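Long-range contacts in glycosyltransferase (duf1792) (Streptococcus sanguinis, PDB 5V4A), which probably transfers a sugar from a nucleotide donor, as the DUF1792 (GT-D-fold) glycosyltransferase domain of a longer protein, and binds UDP in its nucleotide pocket: residues 31-36 with 98-103; 59-64 with 104-109. All blocks are in the same frame, centred on the assembly; numbering follows the deposited sequence.

Contact 1 (31-36 with 98-103); sequences GEMDLV and EKYKNI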
ATOM      1  N   GLY A  31      13.570  16.933 -16.853  1.00 17.68           N
ATOM      2  CA  GLY A  31      13.048  17.630 -18.014  1.00 16.17           C
ATOM      3  C   GLY A  31      12.507  19.005 -17.681  1.00 16.22           C
ATOM      4  O   GLY A  31      12.552  19.913 -18.516  1.00 20.98           O
ATOM      5  N   GLU A  32      11.947  19.168 -16.474  1.00 20.75           N
ATOM      6  CA  GLU A  32      11.466  20.485 -16.061  1.00 16.08           C
ATOM      7  C   GLU A  32      12.625  21.435 -15.787  1.00 20.06           C
ATOM      8  O   GLU A  32      12.591  22.610 -16.189  1.00 18.97           O
ATOM      9  CB  GLU A  32      10.573  20.342 -14.827  1.00 15.84           C
ATOM     10  CG  GLU A  32       9.196  19.790 -15.137  1.00 15.66           C
ATOM     11  CD  GLU A  32       9.228  18.382 -15.696  1.00 24.90           C
ATOM     12  OE1 GLU A  32       9.744  17.476 -14.998  1.00 20.45           O
ATOM     13  OE2 GLU A  32       8.689  18.176 -16.808  1.00 20.35           O
ATOM     14  N   MET A  33      13.673  20.939 -15.124  1.00 16.34           N
ATOM     15  CA  MET A  33      14.858  21.760 -14.905  1.00 20.28           C
ATOM     16  C   MET A  33      15.516  22.127 -16.237  1.00 18.89           C
ATOM     17  O   MET A  33      16.090  23.214 -16.365  1.00 21.54           O
ATOM     18  CB  MET A  33      15.835  21.046 -13.972  1.00 16.58           C
ATOM     19  CG  MET A  33      17.181  21.710 -13.874  1.00 16.91           C
ATOM     20  SD  MET A  33      17.031  23.417 -13.261  1.00 31.46           S
ATOM     21  CE  MET A  33      16.302  23.168 -11.640  1.00 17.68           C
ATOM     22  N   ASP A  34      15.477  21.219 -17.216  1.00 22.32           N
ATOM     23  CA  ASP A  34      15.937  21.550 -18.561  1.00 18.81           C
ATOM     24  C   ASP A  34      15.228  22.786 -19.095  1.00 17.32           C
ATOM     25  O   ASP A  34      15.860  23.689 -19.645  1.00 20.05           O
ATOM     26  CB  ASP A  34      15.710  20.369 -19.505  1.00 31.29           C
ATOM     27  CG  ASP A  34      16.938  19.507 -19.657  1.00 38.57           C
ATOM     28  OD1 ASP A  34      16.790  18.326 -20.042  1.00 37.31           O
ATOM     29  OD2 ASP A  34      18.046  20.020 -19.384  1.00 37.09           O
ATOM     30  N   LEU A  35      13.901  22.808 -18.985  1.00 24.33           N
ATOM     31  CA  LEU A  35      13.117  23.933 -19.478  1.00 20.71           C
ATOM     32  C   LEU A  35      13.355  25.197 -18.655  1.00 20.58           C
ATOM     33  O   LEU A  35      13.375  26.304 -19.210  1.00 19.13           O
ATOM     34  CB  LEU A  35      11.637  23.572 -19.472  1.00 17.19           C
ATOM     35  CG  LEU A  35      11.126  22.681 -20.600  1.00 17.51           C
ATOM     36  CD1 LEU A  35       9.769  22.109 -20.248  1.00 16.69           C
ATOM     37  CD2 LEU A  35      11.051  23.485 -21.911  1.00 19.51           C
ATOM     38  N   VAL A  36      13.512  25.061 -17.333  1.00 18.83           N
ATOM     39  CA  VAL A  36      13.800  26.226 -16.501  1.00 20.45           C
ATOM     40  C   VAL A  36      15.153  26.818 -16.847  1.00 21.83           C
ATOM     41  O   VAL A  36      15.380  28.016 -16.643  1.00 20.64           O
ATOM     42  CB  VAL A  36      13.724  25.852 -15.005  1.00 22.14           C
ATOM     43  CG1 VAL A  36      14.188  27.008 -14.135  1.00 17.26           C
ATOM     44  CG2 VAL A  36      12.305  25.419 -14.642  1.00 16.77           C
ATOM     45  N   GLU A  98      23.487  24.157  -8.606  1.00 45.89           N
ATOM     46  CA  GLU A  98      23.375  25.509  -8.073  1.00 50.62           C
ATOM     47  C   GLU A  98      22.042  26.154  -8.428  1.00 41.16           C
ATOM     48  O   GLU A  98      21.590  27.048  -7.704  1.00 45.32           O
ATOM     49  CB  GLU A  98      24.534  26.368  -8.583  1.00 66.16           C
ATOM     50  CG  GLU A  98      24.715  27.695  -7.851  1.00 78.41           C
ATOM     51  CD  GLU A  98      25.146  27.519  -6.406  1.00 86.90           C
ATOM     52  OE1 GLU A  98      24.783  28.370  -5.564  1.00 89.05           O
ATOM     53  OE2 GLU A  98      25.861  26.538  -6.114  1.00 89.82           O
ATOM     54  N   LYS A  99      21.383  25.697  -9.497  1.00 35.60           N
ATOM     55  CA  LYS A  99      20.031  26.171  -9.781  1.00 33.13           C
ATOM     56  C   LYS A  99      19.031  25.564  -8.805  1.00 27.02           C
ATOM     57  O   LYS A  99      18.149  26.266  -8.290  1.00 28.38           O
ATOM     58  CB  LYS A  99      19.636  25.836 -11.222  1.00 24.68           C
ATOM     59  CG  LYS A  99      20.242  26.774 -12.270  1.00 37.97           C
ATOM     60  CD  LYS A  99      19.463  26.759 -13.577  1.00 33.31           C
ATOM     61  CE  LYS A  99      20.212  27.552 -14.638  1.00 31.75           C
ATOM     62  NZ  LYS A  99      20.282  28.986 -14.237  1.00 30.21           N
ATOM     63  N   TYR A 100      19.161  24.266  -8.525  1.00 28.18           N
ATOM     64  CA  TYR A 100      18.296  23.638  -7.528  1.00 29.89           C
ATOM     65  C   TYR A 100      18.403  24.348  -6.185  1.00 27.80           C
ATOM     66  O   TYR A 100      17.387  24.688  -5.571  1.00 31.82           O
ATOM     67  CB  TYR A 100      18.639  22.156  -7.374  1.00 26.15           C
ATOM     68  CG  TYR A 100      18.086  21.269  -8.466  1.00 22.40           C
ATOM     69  CD1 TYR A 100      16.728  21.014  -8.551  1.00 20.26           C
ATOM     70  CD2 TYR A 100      18.927  20.668  -9.397  1.00 26.42           C
ATOM     71  CE1 TYR A 100      16.214  20.191  -9.537  1.00 22.82           C
ATOM     72  CE2 TYR A 100      18.425  19.845 -10.394  1.00 25.11           C
ATOM     73  CZ  TYR A 100      17.069  19.610 -10.461  1.00 25.91           C
ATOM     74  OH  TYR A 100      16.553  18.792 -11.444  1.00 23.86           O
ATOM     75  N   LYS A 101      19.631  24.582  -5.713  1.00 31.18           N
ATOM     76  CA  LYS A 101      19.808  25.262  -4.433  1.00 39.33           C
ATOM     77  C   LYS A 101      19.280  26.696  -4.469  1.00 38.04           C
ATOM     78  O   LYS A 101      18.821  27.212  -3.444  1.00 34.37           O
ATOM     79  CB  LYS A 101      21.282  25.233  -4.019  1.00 41.44           C
ATOM     80  CG  LYS A 101      21.816  23.828  -3.827  1.00 25.42           C
ATOM     81  CD  LYS A 101      23.272  23.796  -3.396  1.00 32.02           C
ATOM     82  CE  LYS A 101      24.140  24.708  -4.243  1.00 37.66           C
ATOM     83  NZ  LYS A 101      25.601  24.602  -3.907  1.00 39.08           N
ATOM     84  N   ASN A 102      19.306  27.342  -5.637  1.00 34.38           N
ATOM     85  CA  ASN A 102      18.822  28.716  -5.726  1.00 40.41           C
ATOM     86  C   ASN A 102      17.298  28.785  -5.767  1.00 34.17           C
ATOM     87  O   ASN A 102      16.699  29.668  -5.142  1.00 29.03           O
ATOM     88  CB  ASN A 102      19.426  29.410  -6.942  1.00 53.36           C
ATOM     89  CG  ASN A 102      20.621  30.263  -6.581  1.00 63.49           C
ATOM     90  OD1 ASN A 102      20.473  31.363  -6.048  1.00 65.49           O
ATOM     91  ND2 ASN A 102      21.817  29.757  -6.862  1.00 67.39           N
ATOM     92  N   ILE A 103      16.654  27.886  -6.512  1.00 28.29           N
ATOM     93  CA  ILE A 103      15.200  27.928  -6.640  1.00 29.60           C
ATOM     94  C   ILE A 103      14.521  27.221  -5.467  1.00 22.86           C
ATOM     95  O   ILE A 103      13.510  27.696  -4.941  1.00 24.32           O
ATOM     96  CB  ILE A 103      14.758  27.302  -7.980  1.00 29.76           C
ATOM     97  CG1 ILE A 103      15.401  28.013  -9.179  1.00 26.60           C
ATOM     98  CG2 ILE A 103      13.235  27.320  -8.093  1.00 29.09           C
ATOM     99  CD1 ILE A 103      15.329  27.209 -10.478  1.00 23.14           C
TER
HETATM  100  O   HOH W   1      17.551  29.431 -15.358  1.00 39.93           O

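Contact 2 (59-64 with 104-109); sequences SMESDE and CRAPWY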
ATOM      1  N   SER A  59       9.624  26.575  -6.418  1.00 27.16           N
ATOM      2  CA  SER A  59      10.098  27.326  -5.268  1.00 29.34           C
ATOM      3  C   SER A  59       9.104  27.340  -4.112  1.00 23.08           C
ATOM      4  O   SER A  59       9.379  27.968  -3.093  1.00 25.09           O
ATOM      5  CB  SER A  59      10.404  28.762  -5.691  1.00 27.66           C
ATOM      6  OG  SER A  59       9.196  29.443  -5.997  1.00 31.20           O
ATOM      7  N   MET A  60       7.957  26.690  -4.270  1.00 22.35           N
ATOM      8  CA  MET A  60       6.865  26.699  -3.307  1.00 22.74           C
ATOM      9  C   MET A  60       7.035  25.623  -2.242  1.00 23.85           C
ATOM     10  O   MET A  60       7.637  24.575  -2.483  1.00 21.97           O
ATOM     11  CB  MET A  60       5.553  26.508  -4.046  1.00 19.20           C
ATOM     12  CG  MET A  60       5.074  27.787  -4.622  1.00 30.36           C
ATOM     13  SD  MET A  60       3.565  27.438  -5.469  1.00 36.72           S
ATOM     14  CE  MET A  60       2.409  27.812  -4.157  1.00 36.57           C
ATOM     15  N   GLU A  61       6.471  25.880  -1.063  1.00 24.44           N
ATOM     16  CA  GLU A  61       6.532  24.924   0.035  1.00 19.29           C
ATOM     17  C   GLU A  61       5.331  23.988   0.028  1.00 20.38           C
ATOM     18  O   GLU A  61       4.229  24.350  -0.398  1.00 19.77           O
ATOM     19  CB  GLU A  61       6.628  25.641   1.384  1.00 26.28           C
ATOM     20  CG  GLU A  61       7.703  26.718   1.412  1.00 45.37           C
ATOM     21  CD  GLU A  61       7.785  27.431   2.748  1.00 58.22           C
ATOM     22  OE1 GLU A  61       6.724  27.651   3.373  1.00 57.25           O
ATOM     23  OE2 GLU A  61       8.913  27.779   3.165  1.00 62.79           O
ATOM     24  N   SER A  62       5.559  22.769   0.511  1.00 18.92           N
ATOM     25  CA  SER A  62       4.550  21.722   0.486  1.00 21.03           C
ATOM     26  C   SER A  62       3.677  21.782   1.739  1.00 22.11           C
ATOM     27  O   SER A  62       4.135  22.159   2.824  1.00 20.83           O
ATOM     28  CB  SER A  62       5.214  20.349   0.371  1.00 24.12           C
ATOM     29  OG  SER A  62       5.911  20.201  -0.859  1.00 22.71           O
ATOM     30  N   ASP A  63       2.411  21.401   1.576  1.00 22.68           N
ATOM     31  CA  ASP A  63       1.453  21.379   2.678  1.00 21.99           C
ATOM     32  C   ASP A  63       0.343  20.388   2.337  1.00 20.89           C
ATOM     33  O   ASP A  63       0.330  19.791   1.262  1.00 19.22           O
ATOM     34  CB  ASP A  63       0.918  22.790   2.948  1.00 29.56           C
ATOM     35  CG  ASP A  63       0.142  23.373   1.769  1.00 31.75           C
ATOM     36  OD1 ASP A  63      -0.465  22.617   0.988  1.00 24.80           O
ATOM     37  OD2 ASP A  63       0.183  24.608   1.584  1.00 32.37           O
ATOM     38  N   GLU A  64      -0.631  20.262   3.246  1.00 20.56           N
ATOM     39  CA  GLU A  64      -1.674  19.249   3.088  1.00 20.20           C
ATOM     40  C   GLU A  64      -2.538  19.467   1.851  1.00 16.61           C
ATOM     41  O   GLU A  64      -3.262  18.550   1.452  1.00 15.74           O
ATOM     42  CB  GLU A  64      -2.570  19.250   4.317  1.00 25.47           C
ATOM     43  CG  GLU A  64      -3.164  20.633   4.554  1.00 32.24           C
ATOM     44  CD  GLU A  64      -4.133  20.690   5.710  1.00 39.37           C
ATOM     45  OE1 GLU A  64      -4.053  21.668   6.486  1.00 45.00           O
ATOM     46  OE2 GLU A  64      -4.996  19.793   5.813  1.00 36.89           O
ATOM     47  N   CYS A 104      15.037  26.072  -5.057  1.00 23.70           N
ATOM     48  CA  CYS A 104      14.340  25.186  -4.124  1.00 24.04           C
ATOM     49  C   CYS A 104      14.816  25.464  -2.704  1.00 25.38           C
ATOM     50  O   CYS A 104      15.837  24.935  -2.262  1.00 28.37           O
ATOM     51  CB  CYS A 104      14.549  23.731  -4.522  1.00 27.24           C
ATOM     52  SG  CYS A 104      14.033  23.439  -6.209  1.00 26.87           S
ATOM     53  N   ARG A 105      14.060  26.295  -1.984  1.00 33.21           N
ATOM     54  CA  ARG A 105      14.423  26.727  -0.641  1.00 29.03           C
ATOM     55  C   ARG A 105      13.349  26.367   0.381  1.00 35.95           C
ATOM     56  O   ARG A 105      13.384  26.848   1.517  1.00 40.92           O
ATOM     57  CB  ARG A 105      14.686  28.237  -0.658  1.00 27.25           C
ATOM     58  CG  ARG A 105      15.938  28.593  -1.447  1.00 36.98           C
ATOM     59  CD  ARG A 105      15.799  29.908  -2.210  1.00 48.84           C
ATOM     60  NE  ARG A 105      16.004  31.110  -1.413  1.00 58.40           N
ATOM     61  CZ  ARG A 105      16.257  32.305  -1.939  1.00 64.75           C
ATOM     62  NH1 ARG A 105      16.333  32.447  -3.259  1.00 66.00           N
ATOM     63  NH2 ARG A 105      16.430  33.357  -1.151  1.00 66.84           N
ATOM     64  N   ALA A 106      12.425  25.483   0.013  1.00 37.28           N
ATOM     65  CA  ALA A 106      11.393  25.040   0.931  1.00 37.62           C
ATOM     66  C   ALA A 106      11.986  24.124   1.998  1.00 29.00           C
ATOM     67  O   ALA A 106      13.073  23.568   1.817  1.00 22.91           O
ATOM     68  CB  ALA A 106      10.285  24.316   0.170  1.00 40.78           C
ATOM     69  N   PRO A 107      11.305  23.986   3.142  1.00 30.37           N
ATOM     70  CA  PRO A 107      11.795  23.058   4.174  1.00 30.96           C
ATOM     71  C   PRO A 107      11.949  21.621   3.695  1.00 24.22           C
ATOM     72  O   PRO A 107      12.940  20.971   4.045  1.00 23.65           O
ATOM     73  CB  PRO A 107      10.734  23.179   5.279  1.00 35.04           C
ATOM     74  CG  PRO A 107      10.143  24.526   5.092  1.00 35.59           C
ATOM     75  CD  PRO A 107      10.164  24.791   3.615  1.00 32.58           C
ATOM     76  N   TRP A 108      10.997  21.105   2.918  1.00 21.02           N
ATOM     77  CA  TRP A 108      11.040  19.718   2.467  1.00 20.14           C
ATOM     78  C   TRP A 108      10.275  19.577   1.159  1.00 21.93           C
ATOM     79  O   TRP A 108       9.460  20.430   0.794  1.00 23.72           O
ATOM     80  CB  TRP A 108      10.468  18.741   3.521  1.00 24.19           C
ATOM     81  CG  TRP A 108       8.992  18.920   3.815  1.00 22.93           C
ATOM     82  CD1 TRP A 108       8.433  19.768   4.739  1.00 30.06           C
ATOM     83  CD2 TRP A 108       7.896  18.259   3.170  1.00 20.66           C
ATOM     84  NE1 TRP A 108       7.064  19.663   4.711  1.00 26.61           N
ATOM     85  CE2 TRP A 108       6.709  18.741   3.762  1.00 19.69           C
ATOM     86  CE3 TRP A 108       7.802  17.297   2.157  1.00 15.98           C
ATOM     87  CZ2 TRP A 108       5.449  18.302   3.371  1.00 17.65           C
ATOM     88  CZ3 TRP A 108       6.546  16.859   1.770  1.00 15.54           C
ATOM     89  CH2 TRP A 108       5.387  17.368   2.373  1.00 21.20           C
ATOM     90  N   TYR A 109      10.564  18.481   0.450  1.00 18.25           N
ATOM     91  CA  TYR A 109       9.909  18.136  -0.803  1.00 22.74           C
ATOM     92  C   TYR A 109       9.580  16.650  -0.808  1.00 17.80           C
ATOM     93  O   TYR A 109      10.269  15.846  -0.175  1.00 20.14           O
ATOM     94  CB  TYR A 109      10.796  18.450  -2.013  1.00 19.65           C
ATOM     95  CG  TYR A 109      11.065  19.923  -2.205  1.00 17.83           C
ATOM     96  CD1 TYR A 109      12.054  20.573  -1.466  1.00 21.67           C
ATOM     97  CD2 TYR A 109      10.344  20.666  -3.133  1.00 22.51           C
ATOM     98  CE1 TYR A 109      12.304  21.930  -1.637  1.00 23.43           C
ATOM     99  CE2 TYR A 109      10.598  22.019  -3.318  1.00 22.34           C
ATOM    100  CZ  TYR A 109      11.574  22.641  -2.562  1.00 19.16           C
ATOM    101  OH  TYR A 109      11.822  23.977  -2.734  1.00 22.42           O
TER
HETATM  102  O   HOH W   2      11.692  28.219  -2.180  1.00 32.03           O
HETATM  103  O   HOH W   3       8.146  22.148  -1.229  1.00 20.91           O
HETATM  104  O   HOH W   4       7.856  22.396   2.087  1.00 20.93           O
HETATM  105  O   HOH W   5       4.279  20.640   5.367  1.00 23.11           O

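Contact 1 (31-36 with 98-103)
Met33 meets the ring of Tyr100 face-on, and this one side chain carries the larger part of what helix 30-36 brings to its contact with the C-terminal end of helix 82-103. Its CG lies anti to the backbone N (chi1 170°), which sends the chain out toward the second helix; bends at chi2 and chi3 then fold the terminal methyl back over the aromatic ring. CE sits almost exactly above the middle of that ring, 3.7 Å from the centroid of Tyr100 and only 14° off its normal, a well-centred CH-pi contact. The sulfur stands above the same ring at a greater distance, SD being 4.9 Å from the Tyr100 centroid, which makes the pair a Met-aromatic contact as well. Nearer the backbone, Met33 CB passes 3.5 Å from Tyr100 OH. That hydroxyl is hydrogen-bonded to His92, about two turns earlier in the same helix, while Phe74 meets the tyrosine ring edge-to-face, so the ring that receives the methionine is held by neighbours of its own. Met33 SD also lies 4.1 Å from Lys99 CB, with CD of that lysine equally near.

The two helices belong to the GT-D fold and run nearly perpendicular, at 85°, with their axes 11.7 Å apart at closest approach. Side chains rather than backbones bridge such a gap, and no direct hydrogen bond joins the segments.

One turn after Met33, Val36 reaches tip to tip toward Ile103, its CG1 lying 3.8 Å from Ile103 CD1. Arg55 of helix 48-58 touches both of these residues. The carbonyl of Val36 takes a bond from a water, with 2.9 Å between Val36 O and the water oxygen, and the same water accepts from Lys99 NZ at 3.0 Å.

Contact 2 (59-64 with 104-109)
Ser62 CB lies over one face of the Trp108 indole in a CH-pi contact, 3.8 Å from the centroid of the Trp108 six-membered ring and displaced toward the rim. The indole is brought there by chi1 of 65°, which sets CG between the backbone N and the carbonyl carbon, while Tyr17 meets it edge-to-face.

Apolar packing continues at Glu61, where Glu61 CG is 3.7 Å from Ala106 CB. The extended chain of this glutamate crosses Pro107 at about a right angle, and its charged end makes a close approach there, Glu61 OE2 lying 3.3 Å from Pro107 CD.

The polar part of the contact is carried by water, since no hydrogen bond passes directly from one segment to the other. One water donates to both Met60 O and Trp108 O and also bonds Ser62 OG, a hydroxyl that is held in addition by the backbone N of Val68. This water lies over a face of the Tyr109 ring. A second water accepts from Ser62 N and donates to Trp108 O, so that this carbonyl is gripped twice. At the indole edge a third, in the ring plane, accepts from Trp108 NE1 (3.0 Å) and donates to Ser62 O. Within the second loop, Ala106 N donates to Tyr109 OH over 3.2 Å, with an N-H...O angle of 160°.

Each loop leads from a helix into a strand, 66-70 or 110-111, and these are neighbours in a parallel sheet: the arrangement is that of adjacent helix-to-strand connections in an alpha/beta fold, here the GT-D fold.

Overall arrangement
The two contacts interleave along the chain, and only their second segments, 98-103 and 104-109, are continuous: helix 82-103 ends in contact 1 and passes straight into the second loop of contact 2. Their centres are 15 Å apart, and they touch where Ile103 O packs 3.4 Å from Ser59 CB. Helix 48-58 joins them too, touching Met33 and Val36 of contact 1 before it runs into the loop 59-64. Both lie near the nucleotide pocket. The side chain of Tyr100 is about 11 Å from bound UDP, while Val36 and Met60 lie about 9 and 10 Å, side chain to side chain, from the UDP-binding Lys205.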